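Local coordinates for protein putative aspartyl-tRNA synthetase (Leishmania major, PDB 6OD8) that probably charges tRNA(Asp) with L-aspartate at the expense of ATP, as a class II aminoacyl-tRNA synthetase of the type 2 subfamily, at residues Cys241-Pro246 / Val290-Pro295; Phe57-Met62 / Ile171-Glu176; Thr214-Ala219 / Cys353-Phe358. All blocks are in the same frame, centred on the assembly; numbering follows the deposited sequence.

Contact 2 (Phe57-Met62 / Ile171-Glu176) comes first along the chain and joins the segment after helix 48-54 to the last strand of the OB-fold region. Contacts 1 and 3 both lie in the class II synthetase region, contact 1 nested within the loop that contact 3 closes; helix 215-237, which starts in contact 3, leads directly into strand 241-242 of contact 1. Their centres are 31 Å apart, as are those of contacts 2 and 3, whereas contacts 1 and 2 are separated by 45 Å. Contacts 1 and 2 both touch the second subunit, so the dimer engages the catalytic and OB-fold regions alike.

Contact 1 (Cys241-Pro246 / Val290-Pro295); sequences CEIHSP and VFEVGP
Glu242 lies across the ring of Phe291, its CB 3.5 Å from Phe291 CZ and its CA over the centre of one face. With CG anti to the backbone N (chi1 179°), the extended chain runs on past the CE1 side of the ring, and its carboxylate plane is inclined 31° to the ring. Beside the parallel ladder, Ile243 CG2 meets Val290 CG1 at a slant, 3.6 Å apart. Two backbone bonds hold the register: Phe291 N donates to Cys241 O, and Ile243 N to Phe291 O at 2.9 Å.

Further on, the Glu292 side chain replaces the backbone as acceptor. It extends past Ile243 O, 3.4 Å from Glu292 CG, and crosses the Ile243 side chain at about a right angle. Ser245 OG donates to the syn lone pair of Glu292 OE1 at 2.6 Å, while Ser245 N donates to Glu292 OE2 at 2.9 Å, also from the syn side but 34° out of the carboxylate plane.

A water accepts from Val293 N and lies near Glu242 OE2 and Ile243 O, which may share its protons with others. Helix 215-237 with the following strand and proline fits motif 1 of class II synthetases, strand 289-297 leads into motif 2, and Glu242 OE2 forms a salt bridge with Arg232 of the second subunit. Lys247 pairs with Glu292 OE2, so both buried carboxylates have basic partners, which probably keep them ionised.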
ATOM      1  N   CYS A 241       6.225   1.899  10.591  1.00 14.90           N
ATOM      2  CA  CYS A 241       6.445   2.820   9.490  0.61 15.13           C
ATOM      3  C   CYS A 241       6.339   2.073   8.161  1.00 16.48           C
ATOM      4  O   CYS A 241       6.846   0.958   8.022  1.00 15.56           O
ATOM      5  CB  CYS A 241       7.825   3.462   9.654  0.61 20.47           C
ATOM      6  SG  CYS A 241       8.302   4.687   8.441  0.61 19.64           S
ATOM      7  N   GLU A 242       5.690   2.698   7.176  1.00 13.00           N
ATOM      8  CA  GLU A 242       5.579   2.057   5.869  1.00 10.05           C
ATOM      9  C   GLU A 242       6.860   2.280   5.072  1.00 13.74           C
ATOM     10  O   GLU A 242       7.397   3.395   5.029  1.00 14.17           O
ATOM     11  CB  GLU A 242       4.369   2.596   5.094  1.00 14.36           C
ATOM     12  CG  GLU A 242       4.249   1.962   3.728  1.00 16.54           C
ATOM     13  CD  GLU A 242       2.939   2.280   3.012  1.00 20.02           C
ATOM     14  OE1 GLU A 242       2.110   3.045   3.545  1.00 15.35           O
ATOM     15  OE2 GLU A 242       2.752   1.757   1.897  1.00 21.36           O
ATOM     16  N   ILE A 243       7.348   1.217   4.426  1.00 10.14           N
ATOM     17  CA  ILE A 243       8.532   1.328   3.581  1.00 11.03           C
ATOM     18  C   ILE A 243       8.176   0.860   2.184  1.00 13.19           C
ATOM     19  O   ILE A 243       7.212   0.122   1.974  1.00 12.70           O
ATOM     20  CB  ILE A 243       9.744   0.521   4.111  1.00 15.01           C
ATOM     21  CG1 ILE A 243       9.388  -0.971   4.185  1.00 12.82           C
ATOM     22  CG2 ILE A 243      10.153   1.010   5.497  1.00 14.93           C
ATOM     23  CD1 ILE A 243      10.622  -1.865   4.474  1.00 16.94           C
ATOM     24  N   HIS A 244       9.009   1.274   1.230  1.00 11.53           N
ATOM     25  CA  HIS A 244       8.907   0.873  -0.167  1.00 10.97           C
ATOM     26  C   HIS A 244      10.309   0.499  -0.610  1.00 20.38           C
ATOM     27  O   HIS A 244      11.182   1.366  -0.706  1.00 18.76           O
ATOM     28  CB  HIS A 244       8.324   2.011  -1.019  1.00 13.96           C
ATOM     29  CG  HIS A 244       6.869   2.248  -0.749  1.00 12.13           C
ATOM     30  ND1 HIS A 244       6.414   3.227   0.109  1.00 20.80           N
ATOM     31  CD2 HIS A 244       5.774   1.585  -1.176  1.00 11.54           C
ATOM     32  CE1 HIS A 244       5.095   3.170   0.174  1.00 13.48           C
ATOM     33  NE2 HIS A 244       4.683   2.179  -0.590  1.00 20.85           N
ATOM     34  N   SER A 245      10.540  -0.794  -0.812  1.00 17.63           N
ATOM     35  CA  SER A 245      11.836  -1.313  -1.214  1.00 17.47           C
ATOM     36  C   SER A 245      11.791  -1.782  -2.662  1.00 16.97           C
ATOM     37  O   SER A 245      10.714  -2.035  -3.211  1.00 13.51           O
ATOM     38  CB  SER A 245      12.274  -2.464  -0.279  1.00 17.84           C
ATOM     39  OG  SER A 245      11.322  -3.492  -0.231  1.00 19.82           O
ATOM     40  N   PRO A 246      12.938  -1.863  -3.336  1.00 14.49           N
ATOM     41  CA  PRO A 246      12.907  -2.085  -4.787  1.00 15.43           C
ATOM     42  C   PRO A 246      12.533  -3.508  -5.147  1.00 15.73           C
ATOM     43  O   PRO A 246      12.891  -4.478  -4.468  1.00 18.06           O
ATOM     44  CB  PRO A 246      14.344  -1.764  -5.232  1.00 15.41           C
ATOM     45  CG  PRO A 246      15.184  -2.026  -3.993  1.00 15.78           C
ATOM     46  CD  PRO A 246      14.298  -1.569  -2.848  1.00 15.32           C
ATOM     47  N   VAL A 290       8.600  -1.773  10.771  1.00 13.31           N
ATOM     48  CA  VAL A 290       8.226  -1.430   9.401  1.00 12.82           C
ATOM     49  C   VAL A 290       7.187  -2.405   8.865  1.00 11.68           C
ATOM     50  O   VAL A 290       7.103  -3.556   9.276  1.00 12.09           O
ATOM     51  CB  VAL A 290       9.438  -1.412   8.432  1.00 13.07           C
ATOM     52  CG1 VAL A 290      10.426  -0.317   8.811  1.00 14.25           C
ATOM     53  CG2 VAL A 290      10.163  -2.792   8.414  1.00 13.53           C
ATOM     54  N   PHE A 291       6.436  -1.941   7.874  1.00 14.88           N
ATOM     55  CA  PHE A 291       5.629  -2.833   7.069  1.00 14.22           C
ATOM     56  C   PHE A 291       5.720  -2.400   5.618  1.00 12.72           C
ATOM     57  O   PHE A 291       6.065  -1.258   5.303  1.00 13.90           O
ATOM     58  CB  PHE A 291       4.168  -2.875   7.536  1.00 10.68           C
ATOM     59  CG  PHE A 291       3.385  -1.596   7.243  1.00 13.33           C
ATOM     60  CD1 PHE A 291       2.817  -1.375   5.982  1.00 14.84           C
ATOM     61  CD2 PHE A 291       3.216  -0.637   8.233  1.00 17.11           C
ATOM     62  CE1 PHE A 291       2.073  -0.194   5.708  1.00 12.24           C
ATOM     63  CE2 PHE A 291       2.484   0.552   7.963  1.00 14.20           C
ATOM     64  CZ  PHE A 291       1.923   0.755   6.706  1.00 12.27           C
ATOM     65  N   GLU A 292       5.402  -3.336   4.730  1.00 13.88           N
ATOM     66  CA  GLU A 292       5.366  -3.040   3.311  1.00 16.04           C
ATOM     67  C   GLU A 292       4.209  -3.790   2.672  1.00 15.74           C
ATOM     68  O   GLU A 292       3.924  -4.935   3.024  1.00 15.29           O
ATOM     69  CB  GLU A 292       6.701  -3.410   2.623  1.00 12.33           C
ATOM     70  CG  GLU A 292       6.695  -3.136   1.111  1.00 14.88           C
ATOM     71  CD  GLU A 292       8.086  -2.943   0.509  1.00 21.00           C
ATOM     72  OE1 GLU A 292       9.115  -3.262   1.151  1.00 18.28           O
ATOM     73  OE2 GLU A 292       8.145  -2.492  -0.640  1.00 14.80           O
ATOM     74  N   VAL A 293       3.554  -3.149   1.713  1.00 14.22           N
ATOM     75  CA  VAL A 293       2.501  -3.783   0.926  1.00 13.64           C
ATOM     76  C   VAL A 293       2.907  -3.611  -0.526  1.00 14.84           C
ATOM     77  O   VAL A 293       3.016  -2.480  -0.999  1.00 15.49           O
ATOM     78  CB  VAL A 293       1.120  -3.154   1.179  1.00 12.38           C
ATOM     79  CG1 VAL A 293       0.042  -3.836   0.292  1.00 13.41           C
ATOM     80  CG2 VAL A 293       0.743  -3.227   2.643  1.00  9.90           C
ATOM     81  N   GLY A 294       3.197  -4.708  -1.217  1.00 11.63           N
ATOM     82  CA  GLY A 294       3.626  -4.571  -2.584  1.00 10.81           C
ATOM     83  C   GLY A 294       3.757  -5.894  -3.295  1.00 13.49           C
ATOM     84  O   GLY A 294       3.586  -6.966  -2.702  1.00 13.77           O
ATOM     85  N   PRO A 295       4.086  -5.837  -4.584  1.00 11.07           N
ATOM     86  CA  PRO A 295       4.164  -7.062  -5.379  1.00 11.99           C
ATOM     87  C   PRO A 295       5.326  -7.940  -4.961  1.00 20.05           C
ATOM     88  O   PRO A 295       6.389  -7.465  -4.554  1.00 18.60           O
ATOM     89  CB  PRO A 295       4.362  -6.571  -6.820  1.00 14.45           C
ATOM     90  CG  PRO A 295       4.475  -5.083  -6.767  1.00 21.43           C
ATOM     91  CD  PRO A 295       4.223  -4.596  -5.383  1.00 14.90           C
TER
HETATM   92  O   HOH W   1       4.412  -0.430   1.289  1.00 13.71           O

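Contact 2 (Phe57-Met62 / Ile171-Glu176); sequences FGAAPM and IHTVTE
Strand 170-173, at the end of the OB-fold region, takes a parallel partner here from the chain that follows helix 48-54, pairing Phe57, Gly58 and Ala59 with Ile171, His172 and Thr173. The strand is flanked by 142-151 as well, so the N-terminal segment extends the OB-fold sheet at its edge. Three backbone bonds stitch the two together. Gly58 N reaches Ile171 O weakly at 3.3 Å, Thr173 N donates to Gly58 O at 2.9 Å, and Ala60 N closes the ladder on Thr173 O at 3.0 Å. Gly58 has a positive phi (137°), a backbone shape that a side chain would crowd against the carbonyl oxygen of Phe57.

The His172 ring lies along the backbone of Phe57 and Gly58. One face receives Phe57 CA, offset toward the rim, and His172 CD2 stands 3.5 Å from Gly58 N. Its CG is anti to the carbonyl carbon (chi1 -60°), which lays the ring along that chain, and NE2 is held by the carbonyl of Lys54, tying the end of the N-terminal helix to the same strand. Ala60 CB packs at 3.9 Å against His172 CB.

Across the sheet from the histidine, Phe57 CB approaches Ile171 CG2, while its ring meets that of Phe133 in helix 128-136. After the strand, Val174 and Thr175 form a classic beta bulge opposite Ile142, and Thr175 OG1 bonds to Ala520 O of the second subunit. On the sheet face shared by Phe57, Ala59 and Thr173, Thr173 OG1 comes to 3.5 Å from Ala59 CA.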
ATOM      1  N   PHE A  57     -35.932   9.955 -25.540  1.00 33.96           N
ATOM      2  CA  PHE A  57     -35.212   8.694 -25.577  1.00 33.52           C
ATOM      3  C   PHE A  57     -34.263   8.713 -26.766  1.00 30.99           C
ATOM      4  O   PHE A  57     -34.458   9.465 -27.727  1.00 32.34           O
ATOM      5  CB  PHE A  57     -36.183   7.508 -25.653  1.00 29.02           C
ATOM      6  CG  PHE A  57     -36.956   7.442 -26.943  1.00 29.42           C
ATOM      7  CD1 PHE A  57     -36.477   6.701 -28.013  1.00 35.10           C
ATOM      8  CD2 PHE A  57     -38.152   8.121 -27.086  1.00 40.73           C
ATOM      9  CE1 PHE A  57     -37.173   6.644 -29.202  1.00 36.92           C
ATOM     10  CE2 PHE A  57     -38.857   8.072 -28.279  1.00 40.82           C
ATOM     11  CZ  PHE A  57     -38.368   7.333 -29.337  1.00 40.51           C
ATOM     12  N   GLY A  58     -33.232   7.872 -26.688  1.00 28.87           N
ATOM     13  CA  GLY A  58     -32.254   7.771 -27.755  1.00 32.19           C
ATOM     14  C   GLY A  58     -30.836   7.693 -27.230  1.00 29.75           C
ATOM     15  O   GLY A  58     -30.615   7.249 -26.100  1.00 31.39           O
ATOM     16  N   ALA A  59     -29.858   8.105 -28.026  1.00 29.16           N
ATOM     17  CA  ALA A  59     -28.467   8.074 -27.593  1.00 30.47           C
ATOM     18  C   ALA A  59     -28.072   9.474 -27.138  1.00 33.75           C
ATOM     19  O   ALA A  59     -28.216  10.435 -27.897  1.00 29.50           O
ATOM     20  CB  ALA A  59     -27.546   7.586 -28.710  1.00 37.17           C
ATOM     21  N   ALA A  60     -27.594   9.590 -25.902  1.00 33.09           N
ATOM     22  CA  ALA A  60     -27.147  10.887 -25.424  1.00 34.20           C
ATOM     23  C   ALA A  60     -25.813  11.255 -26.070  1.00 34.01           C
ATOM     24  O   ALA A  60     -25.045  10.371 -26.460  1.00 27.72           O
ATOM     25  CB  ALA A  60     -27.005  10.881 -23.908  1.00 28.25           C
ATOM     26  N   PRO A  61     -25.516  12.555 -26.192  1.00 34.85           N
ATOM     27  CA  PRO A  61     -24.167  12.969 -26.601  1.00 28.35           C
ATOM     28  C   PRO A  61     -23.129  12.375 -25.660  1.00 24.00           C
ATOM     29  O   PRO A  61     -23.375  12.206 -24.464  1.00 25.69           O
ATOM     30  CB  PRO A  61     -24.210  14.498 -26.492  1.00 31.48           C
ATOM     31  CG  PRO A  61     -25.651  14.846 -26.611  1.00 34.34           C
ATOM     32  CD  PRO A  61     -26.397  13.709 -25.954  1.00 36.56           C
ATOM     33  N   MET A  62     -21.966  12.048 -26.220  1.00 28.50           N
ATOM     34  CA  MET A  62     -20.884  11.496 -25.410  1.00 27.89           C
ATOM     35  C   MET A  62     -20.502  12.472 -24.304  1.00 27.52           C
ATOM     36  O   MET A  62     -20.418  13.683 -24.519  1.00 30.00           O
ATOM     37  CB  MET A  62     -19.666  11.206 -26.286  1.00 25.03           C
ATOM     38  CG  MET A  62     -18.535  10.462 -25.561  1.00 31.39           C
ATOM     39  SD  MET A  62     -17.102  10.293 -26.632  1.00 29.85           S
ATOM     40  CE  MET A  62     -16.770  11.987 -27.124  1.00 33.27           C
ATOM     41  N   ILE A 171     -35.209   8.063 -21.165  1.00 25.76           N
ATOM     42  CA  ILE A 171     -34.092   7.130 -21.095  1.00 24.00           C
ATOM     43  C   ILE A 171     -33.176   7.325 -22.300  1.00 22.67           C
ATOM     44  O   ILE A 171     -33.617   7.237 -23.450  1.00 25.02           O
ATOM     45  CB  ILE A 171     -34.584   5.668 -20.992  1.00 23.85           C
ATOM     46  CG1 ILE A 171     -33.384   4.719 -21.014  1.00 24.23           C
ATOM     47  CG2 ILE A 171     -35.589   5.302 -22.117  1.00 24.65           C
ATOM     48  CD1 ILE A 171     -33.717   3.264 -20.590  1.00 22.07           C
ATOM     49  N   HIS A 172     -31.900   7.591 -22.053  1.00 21.80           N
ATOM     50  CA  HIS A 172     -30.913   7.665 -23.125  1.00 24.80           C
ATOM     51  C   HIS A 172     -29.723   6.783 -22.789  1.00 25.45           C
ATOM     52  O   HIS A 172     -29.337   6.666 -21.619  1.00 27.57           O
ATOM     53  CB  HIS A 172     -30.414   9.094 -23.375  1.00 24.17           C
ATOM     54  CG  HIS A 172     -31.489  10.063 -23.765  1.00 24.45           C
ATOM     55  ND1 HIS A 172     -32.371  10.599 -22.851  1.00 25.37           N
ATOM     56  CD2 HIS A 172     -31.814  10.599 -24.966  1.00 24.06           C
ATOM     57  CE1 HIS A 172     -33.196  11.426 -23.472  1.00 28.50           C
ATOM     58  NE2 HIS A 172     -32.872  11.453 -24.754  1.00 28.64           N
ATOM     59  N   THR A 173     -29.139   6.154 -23.813  1.00 24.54           N
ATOM     60  CA  THR A 173     -27.910   5.408 -23.601  1.00 24.21           C
ATOM     61  C   THR A 173     -26.742   6.373 -23.456  1.00 22.25           C
ATOM     62  O   THR A 173     -26.605   7.332 -24.218  1.00 24.75           O
ATOM     63  CB  THR A 173     -27.625   4.410 -24.729  1.00 28.70           C
ATOM     64  OG1 THR A 173     -27.749   5.052 -25.994  1.00 26.79           O
ATOM     65  CG2 THR A 173     -28.578   3.168 -24.647  1.00 25.48           C
ATOM     66  N   VAL A 174     -25.919   6.111 -22.457  1.00 20.12           N
ATOM     67  CA  VAL A 174     -24.650   6.806 -22.279  1.00 23.61           C
ATOM     68  C   VAL A 174     -23.566   6.138 -23.120  1.00 27.78           C
ATOM     69  O   VAL A 174     -22.907   6.788 -23.935  1.00 26.18           O
ATOM     70  CB  VAL A 174     -24.289   6.834 -20.782  1.00 26.18           C
ATOM     71  CG1 VAL A 174     -22.894   7.422 -20.545  1.00 24.46           C
ATOM     72  CG2 VAL A 174     -25.350   7.618 -19.998  1.00 32.19           C
ATOM     73  N   THR A 175     -23.370   4.822 -22.941  1.00 19.50           N
ATOM     74  CA  THR A 175     -22.614   4.009 -23.881  1.00 20.31           C
ATOM     75  C   THR A 175     -23.385   2.726 -24.163  1.00 19.92           C
ATOM     76  O   THR A 175     -24.092   2.209 -23.295  1.00 23.27           O
ATOM     77  CB  THR A 175     -21.222   3.643 -23.351  1.00 20.57           C
ATOM     78  OG1 THR A 175     -21.352   2.998 -22.079  1.00 22.64           O
ATOM     79  CG2 THR A 175     -20.361   4.884 -23.192  1.00 22.82           C
ATOM     80  N   GLU A 176     -23.245   2.218 -25.379  1.00 22.85           N
ATOM     81  CA  GLU A 176     -23.924   0.996 -25.788  1.00 25.92           C
ATOM     82  C   GLU A 176     -22.963  -0.178 -25.732  1.00 30.54           C
ATOM     83  O   GLU A 176     -21.814  -0.077 -26.177  1.00 29.20           O
ATOM     84  CB  GLU A 176     -24.494   1.134 -27.194  1.00 26.95           C
ATOM     85  CG  GLU A 176     -25.379   2.330 -27.355  1.00 34.84           C
ATOM     86  CD  GLU A 176     -25.949   2.402 -28.751  1.00 49.04           C
ATOM     87  OE1 GLU A 176     -26.912   3.163 -28.970  1.00 54.57           O
ATOM     88  OE2 GLU A 176     -25.432   1.677 -29.626  1.00 55.34           O
TER
HETATM   89  O   HOH W   2     -23.858   8.298 -25.962  1.00 30.53           O
HETATM   90  O   HOH W   3     -23.471  10.010 -22.979  1.00 25.31           O

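Contact 3 (Thr214-Ala219 / Cys353-Phe358); sequences TLASGA and CQQYPF
Ala216 CB is the point at which the first turn of helix 215-237 presses on the loop after helix 346-353. Ala216 CB lies 3.4 Å from Gln355 OE1. It also meets the Tyr356 ring obliquely, Ala216 CB standing 4.0 Å from Tyr356 CD2. The ring is itself backed on one face by Gln355 CG, which stands over its centre. With CG anti to its backbone nitrogen (chi1 -173°) and the chain extended, Gln355 carries its amide alongside the helix start. There the amide nitrogen is bound by Ala188 O, which fixes the rotation of the group and leaves OE1 turned to Ala216 and two waters.

The polar side is looser, and no direct hydrogen bond crosses it. One water accepts from Ala216 N and from Gln354 NE2 and donates to Gln355 OE1 at 2.6 Å, so that an N-H of the first helical turn is served through solvent. A second water donates to the same Gln355 oxygen and lies 2.6 Å from Thr214 OG1. Thr214 occupies the N-cap position, and its hydroxyl oxygen accepts a weak capping bond from Ser217 N. Gln354, bent at chi2 (87°), brings NE2 no nearer than 3.7 Å to Leu215 CB, crossing that side chain at about a right angle; the nitrogen also bonds to Asn351 O.

Around this junction, helix 185-189 covers Thr214, Arg204 of helix 201-206 packs on Gln355 and Tyr356, and helix 346-353 lies against Leu215 and Ala219.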
ATOM      1  N   THR A 214     -20.192  -9.316 -11.435  1.00 18.71           N
ATOM      2  CA  THR A 214     -21.014 -10.232 -10.660  1.00 21.55           C
ATOM      3  C   THR A 214     -20.933  -9.887  -9.176  1.00 20.45           C
ATOM      4  O   THR A 214     -19.986  -9.251  -8.712  1.00 21.63           O
ATOM      5  CB  THR A 214     -20.587 -11.698 -10.874  1.00 18.83           C
ATOM      6  OG1 THR A 214     -19.276 -11.888 -10.349  1.00 22.59           O
ATOM      7  CG2 THR A 214     -20.595 -12.069 -12.366  1.00 20.59           C
ATOM      8  N   LEU A 215     -21.972 -10.291  -8.434  1.00 19.20           N
ATOM      9  CA  LEU A 215     -22.021  -9.982  -7.004  1.00 18.11           C
ATOM     10  C   LEU A 215     -20.810 -10.536  -6.282  1.00 20.57           C
ATOM     11  O   LEU A 215     -20.140  -9.818  -5.532  1.00 18.66           O
ATOM     12  CB  LEU A 215     -23.302 -10.551  -6.371  1.00 19.40           C
ATOM     13  CG  LEU A 215     -24.629  -9.907  -6.753  1.00 29.34           C
ATOM     14  CD1 LEU A 215     -25.785 -10.714  -6.134  1.00 29.22           C
ATOM     15  CD2 LEU A 215     -24.649  -8.500  -6.257  1.00 32.82           C
ATOM     16  N   ALA A 216     -20.527 -11.827  -6.478  1.00 20.63           N
ATOM     17  CA  ALA A 216     -19.471 -12.470  -5.698  1.00 19.18           C
ATOM     18  C   ALA A 216     -18.102 -11.914  -6.053  1.00 17.81           C
ATOM     19  O   ALA A 216     -17.292 -11.619  -5.168  1.00 18.05           O
ATOM     20  CB  ALA A 216     -19.506 -13.994  -5.901  1.00 17.20           C
ATOM     21  N   SER A 217     -17.814 -11.773  -7.348  1.00 18.76           N
ATOM     22  CA  SER A 217     -16.494 -11.281  -7.744  1.00 18.37           C
ATOM     23  C   SER A 217     -16.275  -9.849  -7.247  1.00 17.23           C
ATOM     24  O   SER A 217     -15.236  -9.532  -6.659  1.00 20.33           O
ATOM     25  CB  SER A 217     -16.354 -11.414  -9.269  1.00 22.08           C
ATOM     26  OG  SER A 217     -15.054 -11.098  -9.714  1.00 28.47           O
ATOM     27  N   GLY A 218     -17.266  -8.976  -7.434  1.00 16.58           N
ATOM     28  CA  GLY A 218     -17.163  -7.643  -6.871  1.00 15.75           C
ATOM     29  C   GLY A 218     -16.951  -7.645  -5.369  1.00 18.98           C
ATOM     30  O   GLY A 218     -16.139  -6.871  -4.852  1.00 20.18           O
ATOM     31  N   ALA A 219     -17.655  -8.530  -4.649  1.00 17.91           N
ATOM     32  CA  ALA A 219     -17.515  -8.578  -3.191  1.00 15.72           C
ATOM     33  C   ALA A 219     -16.140  -9.072  -2.789  1.00 17.74           C
ATOM     34  O   ALA A 219     -15.563  -8.587  -1.807  1.00 15.34           O
ATOM     35  CB  ALA A 219     -18.598  -9.473  -2.565  1.00 17.41           C
ATOM     36  N   CYS A 353     -20.904 -15.573  -0.421  1.00 19.14           N
ATOM     37  CA  CYS A 353     -21.416 -16.863   0.030  1.00 22.54           C
ATOM     38  C   CYS A 353     -22.559 -17.372  -0.844  1.00 28.90           C
ATOM     39  O   CYS A 353     -22.751 -18.589  -0.962  1.00 27.55           O
ATOM     40  CB  CYS A 353     -21.873 -16.745   1.486  1.00 26.35           C
ATOM     41  SG  CYS A 353     -22.295 -18.315   2.307  1.00 31.19           S
ATOM     42  N   GLN A 354     -23.331 -16.475  -1.463  1.00 26.53           N
ATOM     43  CA  GLN A 354     -24.468 -16.965  -2.239  1.00 30.83           C
ATOM     44  C   GLN A 354     -24.012 -17.727  -3.473  1.00 31.57           C
ATOM     45  O   GLN A 354     -24.701 -18.650  -3.924  1.00 28.95           O
ATOM     46  CB  GLN A 354     -25.404 -15.815  -2.626  1.00 27.91           C
ATOM     47  CG  GLN A 354     -24.724 -14.594  -3.227  1.00 35.93           C
ATOM     48  CD  GLN A 354     -24.537 -14.692  -4.736  1.00 41.62           C
ATOM     49  OE1 GLN A 354     -25.311 -15.366  -5.427  1.00 46.25           O
ATOM     50  NE2 GLN A 354     -23.503 -14.023  -5.253  1.00 25.29           N
ATOM     51  N   GLN A 355     -22.859 -17.376  -4.027  1.00 25.49           N
ATOM     52  CA  GLN A 355     -22.310 -18.153  -5.127  1.00 24.54           C
ATOM     53  C   GLN A 355     -21.313 -19.208  -4.666  1.00 25.66           C
ATOM     54  O   GLN A 355     -21.253 -20.290  -5.252  1.00 24.79           O
ATOM     55  CB  GLN A 355     -21.632 -17.232  -6.153  1.00 24.94           C
ATOM     56  CG  GLN A 355     -21.208 -17.991  -7.403  1.00 25.78           C
ATOM     57  CD  GLN A 355     -20.726 -17.094  -8.534  1.00 29.45           C
ATOM     58  OE1 GLN A 355     -20.844 -15.860  -8.473  1.00 22.39           O
ATOM     59  NE2 GLN A 355     -20.192 -17.718  -9.586  1.00 23.05           N
ATOM     60  N   TYR A 356     -20.535 -18.913  -3.631  1.00 20.43           N
ATOM     61  CA  TYR A 356     -19.418 -19.749  -3.193  1.00 24.09           C
ATOM     62  C   TYR A 356     -19.611 -20.009  -1.707  1.00 23.81           C
ATOM     63  O   TYR A 356     -18.954 -19.376  -0.868  1.00 22.75           O
ATOM     64  CB  TYR A 356     -18.078 -19.054  -3.459  1.00 22.62           C
ATOM     65  CG  TYR A 356     -17.776 -18.809  -4.921  1.00 28.06           C
ATOM     66  CD1 TYR A 356     -17.663 -19.869  -5.816  1.00 30.20           C
ATOM     67  CD2 TYR A 356     -17.577 -17.516  -5.404  1.00 28.09           C
ATOM     68  CE1 TYR A 356     -17.374 -19.653  -7.154  1.00 27.40           C
ATOM     69  CE2 TYR A 356     -17.288 -17.286  -6.739  1.00 26.53           C
ATOM     70  CZ  TYR A 356     -17.192 -18.355  -7.610  1.00 28.87           C
ATOM     71  OH  TYR A 356     -16.887 -18.125  -8.935  1.00 25.63           O
ATOM     72  N   PRO A 357     -20.530 -20.906  -1.348  1.00 25.87           N
ATOM     73  CA  PRO A 357     -20.894 -21.072   0.062  1.00 25.03           C
ATOM     74  C   PRO A 357     -19.697 -21.452   0.911  1.00 26.46           C
ATOM     75  O   PRO A 357     -18.854 -22.263   0.511  1.00 26.68           O
ATOM     76  CB  PRO A 357     -21.933 -22.196   0.032  1.00 28.41           C
ATOM     77  CG  PRO A 357     -22.498 -22.152  -1.343  1.00 29.59           C
ATOM     78  CD  PRO A 357     -21.369 -21.728  -2.236  1.00 23.92           C
ATOM     79  N   PHE A 358     -19.619 -20.837   2.085  1.00 25.53           N
ATOM     80  CA  PHE A 358     -18.547 -21.144   3.020  1.00 24.00           C
ATOM     81  C   PHE A 358     -19.071 -21.013   4.438  1.00 28.98           C
ATOM     82  O   PHE A 358     -20.013 -20.257   4.698  1.00 27.46           O
ATOM     83  CB  PHE A 358     -17.340 -20.225   2.831  1.00 20.84           C
ATOM     84  CG  PHE A 358     -17.638 -18.752   3.037  1.00 23.74           C
ATOM     85  CD1 PHE A 358     -18.132 -17.976   1.992  1.00 22.47           C
ATOM     86  CD2 PHE A 358     -17.376 -18.137   4.258  1.00 18.99           C
ATOM     87  CE1 PHE A 358     -18.373 -16.601   2.154  1.00 21.14           C
ATOM     88  CE2 PHE A 358     -17.612 -16.780   4.437  1.00 25.40           C
ATOM     89  CZ  PHE A 358     -18.126 -16.007   3.375  1.00 24.73           C
TER
HETATM   90  O   HOH W   4     -18.760 -14.408  -9.829  1.00 31.65           O
HETATM   91  O   HOH W   5     -22.260 -13.695  -8.005  1.00 19.96           O